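Long-range contact in TssK (PDB 5Y0E), which probably serves as a structural component of the baseplate of the bacterial type VI secretion system, working as a trimer: residues Thr73-Leu87 and Phe146-Glu158. Numbering follows the deposited sequence.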
ATOM      1  N   THR A  73       8.125  21.836 -13.927  1.00 45.29           N
ATOM      2  CA  THR A  73       7.456  23.103 -13.753  1.00 41.71           C
ATOM      3  C   THR A  73       6.052  22.896 -13.222  1.00 40.45           C
ATOM      4  O   THR A  73       5.233  22.295 -13.912  1.00 43.31           O
ATOM      5  CB  THR A  73       7.400  23.826 -15.063  1.00 40.56           C
ATOM      6  OG1 THR A  73       8.711  23.876 -15.607  1.00 39.64           O
ATOM      7  CG2 THR A  73       6.870  25.219 -14.862  1.00 40.74           C
ATOM      8  N   PRO A  74       5.735  23.375 -12.031  1.00 39.47           N
ATOM      9  CA  PRO A  74       4.351  23.331 -11.556  1.00 39.58           C
ATOM     10  C   PRO A  74       3.491  24.352 -12.265  1.00 40.02           C
ATOM     11  O   PRO A  74       3.975  25.373 -12.743  1.00 41.92           O
ATOM     12  CB  PRO A  74       4.481  23.671 -10.073  1.00 39.79           C
ATOM     13  CG  PRO A  74       5.738  24.424  -9.968  1.00 38.73           C
ATOM     14  CD  PRO A  74       6.652  23.930 -11.029  1.00 39.82           C
ATOM     15  N   PHE A  75       2.196  24.074 -12.320  1.00 39.23           N
ATOM     16  CA  PHE A  75       1.258  24.954 -12.988  1.00 35.68           C
ATOM     17  C   PHE A  75      -0.106  24.782 -12.363  1.00 39.96           C
ATOM     18  O   PHE A  75      -0.424  23.744 -11.794  1.00 45.66           O
ATOM     19  CB  PHE A  75       1.158  24.683 -14.498  1.00 37.81           C
ATOM     20  CG  PHE A  75       0.635  23.320 -14.828  1.00 40.22           C
ATOM     21  CD1 PHE A  75      -0.715  23.092 -14.933  1.00 41.48           C
ATOM     22  CD2 PHE A  75       1.500  22.266 -14.990  1.00 38.04           C
ATOM     23  CE1 PHE A  75      -1.181  21.849 -15.189  1.00 39.43           C
ATOM     24  CE2 PHE A  75       1.033  21.033 -15.256  1.00 38.08           C
ATOM     25  CZ  PHE A  75      -0.308  20.817 -15.355  1.00 40.42           C
ATOM     26  N   ARG A  76      -0.921  25.811 -12.533  1.00 39.84           N
ATOM     27  CA  ARG A  76      -2.279  25.851 -12.029  1.00 44.72           C
ATOM     28  C   ARG A  76      -2.996  26.968 -12.767  1.00 50.99           C
ATOM     29  O   ARG A  76      -2.466  28.072 -12.864  1.00 57.28           O
ATOM     30  CB  ARG A  76      -2.294  26.095 -10.520  1.00 49.48           C
ATOM     31  CG  ARG A  76      -3.667  26.349  -9.950  1.00 55.97           C
ATOM     32  CD  ARG A  76      -3.600  26.652  -8.463  1.00 65.88           C
ATOM     33  NE  ARG A  76      -2.712  25.720  -7.777  1.00 70.15           N
ATOM     34  CZ  ARG A  76      -3.105  24.565  -7.245  1.00 70.62           C
ATOM     35  NH1 ARG A  76      -4.380  24.199  -7.306  1.00 66.63           N
ATOM     36  NH2 ARG A  76      -2.224  23.771  -6.649  1.00 68.44           N
ATOM     37  N   PHE A  77      -4.177  26.686 -13.305  1.00 49.77           N
ATOM     38  CA  PHE A  77      -4.950  27.731 -13.949  1.00 48.12           C
ATOM     39  C   PHE A  77      -6.421  27.397 -13.834  1.00 50.68           C
ATOM     40  O   PHE A  77      -6.801  26.263 -13.563  1.00 52.21           O
ATOM     41  CB  PHE A  77      -4.552  27.939 -15.416  1.00 50.81           C
ATOM     42  CG  PHE A  77      -4.850  26.770 -16.319  1.00 52.14           C
ATOM     43  CD1 PHE A  77      -6.140  26.493 -16.735  1.00 54.37           C
ATOM     44  CD2 PHE A  77      -3.832  25.974 -16.778  1.00 51.02           C
ATOM     45  CE1 PHE A  77      -6.405  25.433 -17.562  1.00 54.68           C
ATOM     46  CE2 PHE A  77      -4.091  24.915 -17.616  1.00 52.59           C
ATOM     47  CZ  PHE A  77      -5.380  24.645 -18.006  1.00 55.99           C
ATOM     48  N   SER A  78      -7.247  28.407 -14.049  1.00 51.07           N
ATOM     49  CA  SER A  78      -8.684  28.212 -14.018  1.00 53.24           C
ATOM     50  C   SER A  78      -9.343  29.357 -14.756  1.00 57.67           C
ATOM     51  O   SER A  78      -8.870  30.488 -14.721  1.00 58.31           O
ATOM     52  CB  SER A  78      -9.217  28.133 -12.600  1.00 51.80           C
ATOM     53  OG  SER A  78     -10.621  28.078 -12.631  1.00 58.80           O
ATOM     54  N   GLY A  79     -10.430  29.050 -15.435  1.00 61.93           N
ATOM     55  CA  GLY A  79     -11.104  30.070 -16.195  1.00 60.99           C
ATOM     56  C   GLY A  79     -10.484  30.280 -17.552  1.00 61.28           C
ATOM     57  O   GLY A  79      -9.276  30.152 -17.732  1.00 56.86           O
ATOM     58  N   ALA A  80     -11.328  30.645 -18.511  1.00 64.03           N
ATOM     59  CA  ALA A  80     -10.868  30.847 -19.874  1.00 62.85           C
ATOM     60  C   ALA A  80      -9.825  31.945 -19.967  1.00 62.43           C
ATOM     61  O   ALA A  80      -8.995  31.927 -20.874  1.00 62.43           O
ATOM     62  CB  ALA A  80     -12.057  31.166 -20.769  1.00 59.77           C
ATOM     63  N   GLN A  81      -9.848  32.904 -19.044  1.00 63.79           N
ATOM     64  CA  GLN A  81      -8.864  33.979 -19.057  1.00 63.31           C
ATOM     65  C   GLN A  81      -7.450  33.445 -18.907  1.00 63.20           C
ATOM     66  O   GLN A  81      -6.515  33.987 -19.498  1.00 61.05           O
ATOM     67  CB  GLN A  81      -9.151  34.975 -17.937  1.00 67.65           C
ATOM     68  CG  GLN A  81     -10.626  35.307 -17.731  1.00 71.01           C
ATOM     69  CD  GLN A  81     -11.376  34.250 -16.927  1.00 71.37           C
ATOM     70  OE1 GLN A  81     -11.116  33.064 -17.059  1.00 69.48           O
ATOM     71  NE2 GLN A  81     -12.305  34.687 -16.086  1.00 73.38           N
ATOM     72  N   GLN A  82      -7.272  32.376 -18.132  1.00 63.67           N
ATOM     73  CA  GLN A  82      -5.944  31.826 -17.893  1.00 60.98           C
ATOM     74  C   GLN A  82      -5.669  30.532 -18.628  1.00 60.24           C
ATOM     75  O   GLN A  82      -4.499  30.212 -18.853  1.00 59.43           O
ATOM     76  CB  GLN A  82      -5.726  31.575 -16.400  1.00 58.84           C
ATOM     77  CG  GLN A  82      -6.541  32.453 -15.512  1.00 59.08           C
ATOM     78  CD  GLN A  82      -6.481  32.016 -14.059  1.00 60.61           C
ATOM     79  OE1 GLN A  82      -6.132  30.889 -13.763  1.00 61.14           O
ATOM     80  NE2 GLN A  82      -6.822  32.911 -13.152  1.00 61.19           N
ATOM     81  N   ALA A  83      -6.679  29.821 -19.048  1.00 59.18           N
ATOM     82  CA  ALA A  83      -6.395  28.614 -19.754  1.00 53.08           C
ATOM     83  C   ALA A  83      -5.678  28.856 -21.055  1.00 54.26           C
ATOM     84  O   ALA A  83      -5.781  29.871 -21.711  1.00 58.89           O
ATOM     85  CB  ALA A  83      -7.670  27.867 -20.009  1.00 50.91           C
ATOM     86  N   PRO A  84      -5.031  27.834 -21.544  1.00 51.24           N
ATOM     87  CA  PRO A  84      -4.384  27.946 -22.833  1.00 50.58           C
ATOM     88  C   PRO A  84      -5.409  28.085 -23.944  1.00 51.93           C
ATOM     89  O   PRO A  84      -6.537  27.633 -23.844  1.00 51.20           O
ATOM     90  CB  PRO A  84      -3.709  26.602 -22.982  1.00 48.82           C
ATOM     91  CG  PRO A  84      -3.564  26.109 -21.620  1.00 48.89           C
ATOM     92  CD  PRO A  84      -4.789  26.542 -20.928  1.00 50.15           C
ATOM     93  N   ALA A  85      -4.972  28.688 -25.034  1.00 54.17           N
ATOM     94  CA  ALA A  85      -5.795  28.868 -26.205  1.00 52.83           C
ATOM     95  C   ALA A  85      -6.339  27.549 -26.640  1.00 50.88           C
ATOM     96  O   ALA A  85      -5.614  26.611 -26.794  1.00 51.39           O
ATOM     97  CB  ALA A  85      -4.969  29.443 -27.321  1.00 49.30           C
ATOM     98  N   PRO A  86      -7.640  27.469 -26.839  1.00 49.48           N
ATOM     99  CA  PRO A  86      -8.231  26.217 -27.266  1.00 50.40           C
ATOM    100  C   PRO A  86      -7.699  25.729 -28.588  1.00 51.60           C
ATOM    101  O   PRO A  86      -7.328  26.469 -29.472  1.00 51.56           O
ATOM    102  CB  PRO A  86      -9.702  26.546 -27.336  1.00 50.68           C
ATOM    103  CG  PRO A  86      -9.865  27.557 -26.282  1.00 47.73           C
ATOM    104  CD  PRO A  86      -8.662  28.419 -26.418  1.00 51.19           C
ATOM    105  N   LEU A  87      -7.679  24.425 -28.717  1.00 51.64           N
ATOM    106  CA  LEU A  87      -7.144  23.826 -29.890  1.00 45.69           C
ATOM    107  C   LEU A  87      -8.189  23.327 -30.826  1.00 53.89           C
ATOM    108  O   LEU A  87      -8.954  22.452 -30.501  1.00 55.02           O
ATOM    109  CB  LEU A  87      -6.246  22.687 -29.495  1.00 45.66           C
ATOM    110  CG  LEU A  87      -5.572  21.925 -30.598  1.00 49.09           C
ATOM    111  CD1 LEU A  87      -4.466  22.751 -31.177  1.00 46.86           C
ATOM    112  CD2 LEU A  87      -5.004  20.664 -30.010  1.00 50.16           C
ATOM    113  N   PHE A 146       4.207  40.923 -14.337  1.00 58.94           N
ATOM    114  CA  PHE A 146       4.267  39.530 -13.938  1.00 57.56           C
ATOM    115  C   PHE A 146       4.520  38.638 -15.141  1.00 55.70           C
ATOM    116  O   PHE A 146       4.455  39.061 -16.288  1.00 52.60           O
ATOM    117  CB  PHE A 146       2.980  39.099 -13.258  1.00 55.21           C
ATOM    118  CG  PHE A 146       2.760  39.727 -11.934  1.00 57.28           C
ATOM    119  CD1 PHE A 146       3.328  39.190 -10.800  1.00 57.87           C
ATOM    120  CD2 PHE A 146       1.953  40.847 -11.812  1.00 61.19           C
ATOM    121  CE1 PHE A 146       3.104  39.776  -9.552  1.00 61.27           C
ATOM    122  CE2 PHE A 146       1.727  41.431 -10.577  1.00 60.95           C
ATOM    123  CZ  PHE A 146       2.300  40.895  -9.443  1.00 56.11           C
ATOM    124  N   GLY A 147       4.804  37.379 -14.852  1.00 59.52           N
ATOM    125  CA  GLY A 147       5.034  36.373 -15.879  1.00 53.28           C
ATOM    126  C   GLY A 147       3.944  35.323 -15.837  1.00 55.93           C
ATOM    127  O   GLY A 147       3.521  34.899 -14.764  1.00 55.17           O
ATOM    128  N   ARG A 148       3.525  34.898 -17.002  1.00 57.61           N
ATOM    129  CA  ARG A 148       2.475  33.937 -17.125  1.00 54.29           C
ATOM    130  C   ARG A 148       2.965  32.827 -17.995  1.00 50.56           C
ATOM    131  O   ARG A 148       3.511  33.063 -19.044  1.00 47.15           O
ATOM    132  CB  ARG A 148       1.290  34.626 -17.737  1.00 56.60           C
ATOM    133  CG  ARG A 148       0.198  33.731 -18.230  1.00 60.64           C
ATOM    134  CD  ARG A 148      -0.557  34.476 -19.294  1.00 67.96           C
ATOM    135  NE  ARG A 148      -1.513  33.649 -19.994  1.00 67.03           N
ATOM    136  CZ  ARG A 148      -2.697  34.085 -20.377  1.00 66.09           C
ATOM    137  NH1 ARG A 148      -3.521  33.287 -21.020  1.00 69.34           N
ATOM    138  NH2 ARG A 148      -3.042  35.322 -20.122  1.00 68.05           N
ATOM    139  N   LEU A 149       2.770  31.607 -17.522  1.00 49.20           N
ATOM    140  CA  LEU A 149       3.222  30.407 -18.202  1.00 47.07           C
ATOM    141  C   LEU A 149       2.582  30.190 -19.535  1.00 46.48           C
ATOM    142  O   LEU A 149       1.388  30.112 -19.640  1.00 45.67           O
ATOM    143  CB  LEU A 149       2.932  29.190 -17.357  1.00 44.48           C
ATOM    144  CG  LEU A 149       3.995  28.708 -16.402  1.00 45.80           C
ATOM    145  CD1 LEU A 149       3.480  27.471 -15.733  1.00 47.01           C
ATOM    146  CD2 LEU A 149       5.275  28.416 -17.119  1.00 45.55           C
ATOM    147  N   ARG A 150       3.402  30.012 -20.548  1.00 46.08           N
ATOM    148  CA  ARG A 150       2.919  29.803 -21.886  1.00 47.14           C
ATOM    149  C   ARG A 150       2.590  28.363 -22.199  1.00 47.41           C
ATOM    150  O   ARG A 150       3.226  27.727 -22.999  1.00 46.19           O
ATOM    151  CB  ARG A 150       3.912  30.368 -22.870  1.00 48.58           C
ATOM    152  CG  ARG A 150       4.247  31.801 -22.539  1.00 50.34           C
ATOM    153  CD  ARG A 150       4.523  32.636 -23.748  1.00 49.81           C
ATOM    154  NE  ARG A 150       5.321  31.911 -24.695  1.00 54.29           N
ATOM    155  CZ  ARG A 150       4.982  31.726 -25.952  1.00 55.82           C
ATOM    156  NH1 ARG A 150       3.871  32.212 -26.399  1.00 60.41           N
ATOM    157  NH2 ARG A 150       5.748  31.058 -26.751  1.00 54.59           N
ATOM    158  N   LEU A 151       1.551  27.881 -21.552  1.00 47.71           N
ATOM    159  CA  LEU A 151       1.075  26.554 -21.722  1.00 46.65           C
ATOM    160  C   LEU A 151       0.321  26.523 -23.010  1.00 47.04           C
ATOM    161  O   LEU A 151      -0.252  27.490 -23.430  1.00 49.76           O
ATOM    162  CB  LEU A 151       0.163  26.183 -20.581  1.00 43.31           C
ATOM    163  CG  LEU A 151       0.820  26.045 -19.238  1.00 44.19           C
ATOM    164  CD1 LEU A 151      -0.229  25.683 -18.229  1.00 41.01           C
ATOM    165  CD2 LEU A 151       1.867  24.977 -19.309  1.00 44.17           C
ATOM    166  N   ARG A 152       0.310  25.382 -23.640  1.00 45.39           N
ATOM    167  CA  ARG A 152      -0.344  25.293 -24.890  1.00 48.08           C
ATOM    168  C   ARG A 152      -0.885  23.928 -25.221  1.00 48.44           C
ATOM    169  O   ARG A 152      -0.231  22.939 -25.010  1.00 48.13           O
ATOM    170  CB  ARG A 152       0.669  25.672 -25.943  1.00 50.30           C
ATOM    171  CG  ARG A 152       0.179  25.468 -27.345  1.00 57.71           C
ATOM    172  CD  ARG A 152       1.287  25.444 -28.352  1.00 56.44           C
ATOM    173  NE  ARG A 152       1.825  26.764 -28.509  1.00 63.37           N
ATOM    174  CZ  ARG A 152       2.516  27.141 -29.561  1.00 68.38           C
ATOM    175  NH1 ARG A 152       2.722  26.269 -30.527  1.00 74.21           N
ATOM    176  NH2 ARG A 152       3.004  28.363 -29.638  1.00 64.54           N
ATOM    177  N   LEU A 153      -2.109  23.864 -25.725  1.00 46.27           N
ATOM    178  CA  LEU A 153      -2.688  22.610 -26.156  1.00 45.78           C
ATOM    179  C   LEU A 153      -2.266  22.358 -27.578  1.00 44.39           C
ATOM    180  O   LEU A 153      -2.321  23.254 -28.369  1.00 51.82           O
ATOM    181  CB  LEU A 153      -4.186  22.689 -26.082  1.00 42.83           C
ATOM    182  CG  LEU A 153      -4.620  22.867 -24.661  1.00 41.15           C
ATOM    183  CD1 LEU A 153      -5.928  23.590 -24.607  1.00 46.19           C
ATOM    184  CD2 LEU A 153      -4.697  21.544 -23.962  1.00 40.54           C
ATOM    185  N   MET A 154      -1.809  21.161 -27.883  1.00 43.98           N
ATOM    186  CA  MET A 154      -1.362  20.814 -29.215  1.00 49.38           C
ATOM    187  C   MET A 154      -1.440  19.325 -29.533  1.00 50.77           C
ATOM    188  O   MET A 154      -1.823  18.545 -28.708  1.00 48.83           O
ATOM    189  CB  MET A 154       0.046  21.327 -29.454  1.00 30.00           C
ATOM    190  CG  MET A 154       1.035  21.068 -28.361  1.00 30.00           C
ATOM    191  SD  MET A 154       2.714  21.291 -28.911  1.00 30.00           S
ATOM    192  CE  MET A 154       2.900  22.990 -28.527  1.00 30.00           C
ATOM    193  N   LEU A 155      -1.100  18.941 -30.750  1.00 47.80           N
ATOM    194  CA  LEU A 155      -1.127  17.544 -31.144  1.00 54.95           C
ATOM    195  C   LEU A 155       0.177  16.869 -30.761  1.00 52.92           C
ATOM    196  O   LEU A 155       1.246  17.468 -30.852  1.00 54.14           O
ATOM    197  CB  LEU A 155      -1.349  17.406 -32.647  1.00 60.38           C
ATOM    198  CG  LEU A 155      -2.555  18.125 -33.237  1.00 58.18           C
ATOM    199  CD1 LEU A 155      -2.688  17.792 -34.694  1.00 61.42           C
ATOM    200  CD2 LEU A 155      -3.806  17.750 -32.481  1.00 53.53           C
ATOM    201  N   GLU A 156       0.085  15.608 -30.353  1.00 50.83           N
ATOM    202  CA  GLU A 156       1.297  14.877 -30.027  1.00 51.32           C
ATOM    203  C   GLU A 156       2.260  14.865 -31.200  1.00 52.80           C
ATOM    204  O   GLU A 156       3.477  14.892 -31.005  1.00 54.09           O
ATOM    205  CB  GLU A 156       0.952  13.455 -29.596  1.00 55.79           C
ATOM    206  CG  GLU A 156       2.141  12.610 -29.176  1.00 53.64           C
ATOM    207  CD  GLU A 156       1.747  11.183 -28.871  1.00 58.60           C
ATOM    208  OE1 GLU A 156       1.308  10.470 -29.791  1.00 64.02           O
ATOM    209  OE2 GLU A 156       1.863  10.767 -27.707  1.00 63.84           O
ATOM    210  N   SER A 157       1.741  14.855 -32.424  1.00 56.62           N
ATOM    211  CA  SER A 157       2.610  14.843 -33.591  1.00 54.11           C
ATOM    212  C   SER A 157       3.369  16.153 -33.774  1.00 56.95           C
ATOM    213  O   SER A 157       4.401  16.162 -34.449  1.00 58.81           O
ATOM    214  CB  SER A 157       1.796  14.548 -34.836  1.00 51.89           C
ATOM    215  OG  SER A 157       0.844  15.557 -35.044  1.00 54.92           O
ATOM    216  N   GLU A 158       2.895  17.252 -33.205  1.00 55.54           N
ATOM    217  CA  GLU A 158       3.574  18.529 -33.373  1.00 57.57           C
ATOM    218  C   GLU A 158       4.700  18.750 -32.369  1.00 57.40           C
ATOM    219  O   GLU A 158       5.317  19.811 -32.382  1.00 55.44           O
ATOM    220  CB  GLU A 158       2.565  19.681 -33.292  1.00 55.33           C
ATOM    221  CG  GLU A 158       1.523  19.645 -34.383  1.00 56.33           C
ATOM    222  CD  GLU A 158       0.344  20.582 -34.153  1.00 65.62           C
ATOM    223  OE1 GLU A 158       0.068  20.977 -32.997  1.00 59.33           O
ATOM    224  OE2 GLU A 158      -0.332  20.911 -35.153  1.00 76.30           O
TER
HETATM  225  O   HOH W   1      -3.107  26.596 -26.492  1.00 50.26           O
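Leucines of strand 142-155, in the mixed sheet of the N-terminal β-rich part of TssK, pack on strand 74-78, an outer strand of the three-stranded antiparallel sheet, and on the chain that leaves it, through P84 to L87. L149 serves T73 to F75, L151 at the break in its strand meets F75, F77 and P84, and L153 takes P84 to L87. L149 CD1 lies 3.8 Å from F75 CB and meets T73 CG2 tip to tip. L151, with CG anti to its carbonyl carbon (chi1 -68°), sets CD1 obliquely against the F77 ring, 3.9 Å from F77 CD2, and also reaches F75 CB. P84 lies alongside L151, pointing the same way, with P84 CG 3.9 Å from L151 CB, while P84 CD covers one face of the F77 ring near its rim. Further along, L87 packs CB to CB with L153 at 4.0 Å, and L87 CD2 touches L155 CD2. A water lies between A85 O and L153 N beside this apolar row. At the other end R148 stretches out, its guanidinium face under Q82 CA and NH1 3.4 Å from Q81 O. Beyond the contact, L102 of strand 96-103 also packs on L149 and L151, and G147 pairs with a strand of a second subunit. Direct contact is thus mainly apolar: leucines, P84 and phenylalanine side chains hold strand 142-155 against the edge strand and following loop, with one water as polar link between backbones.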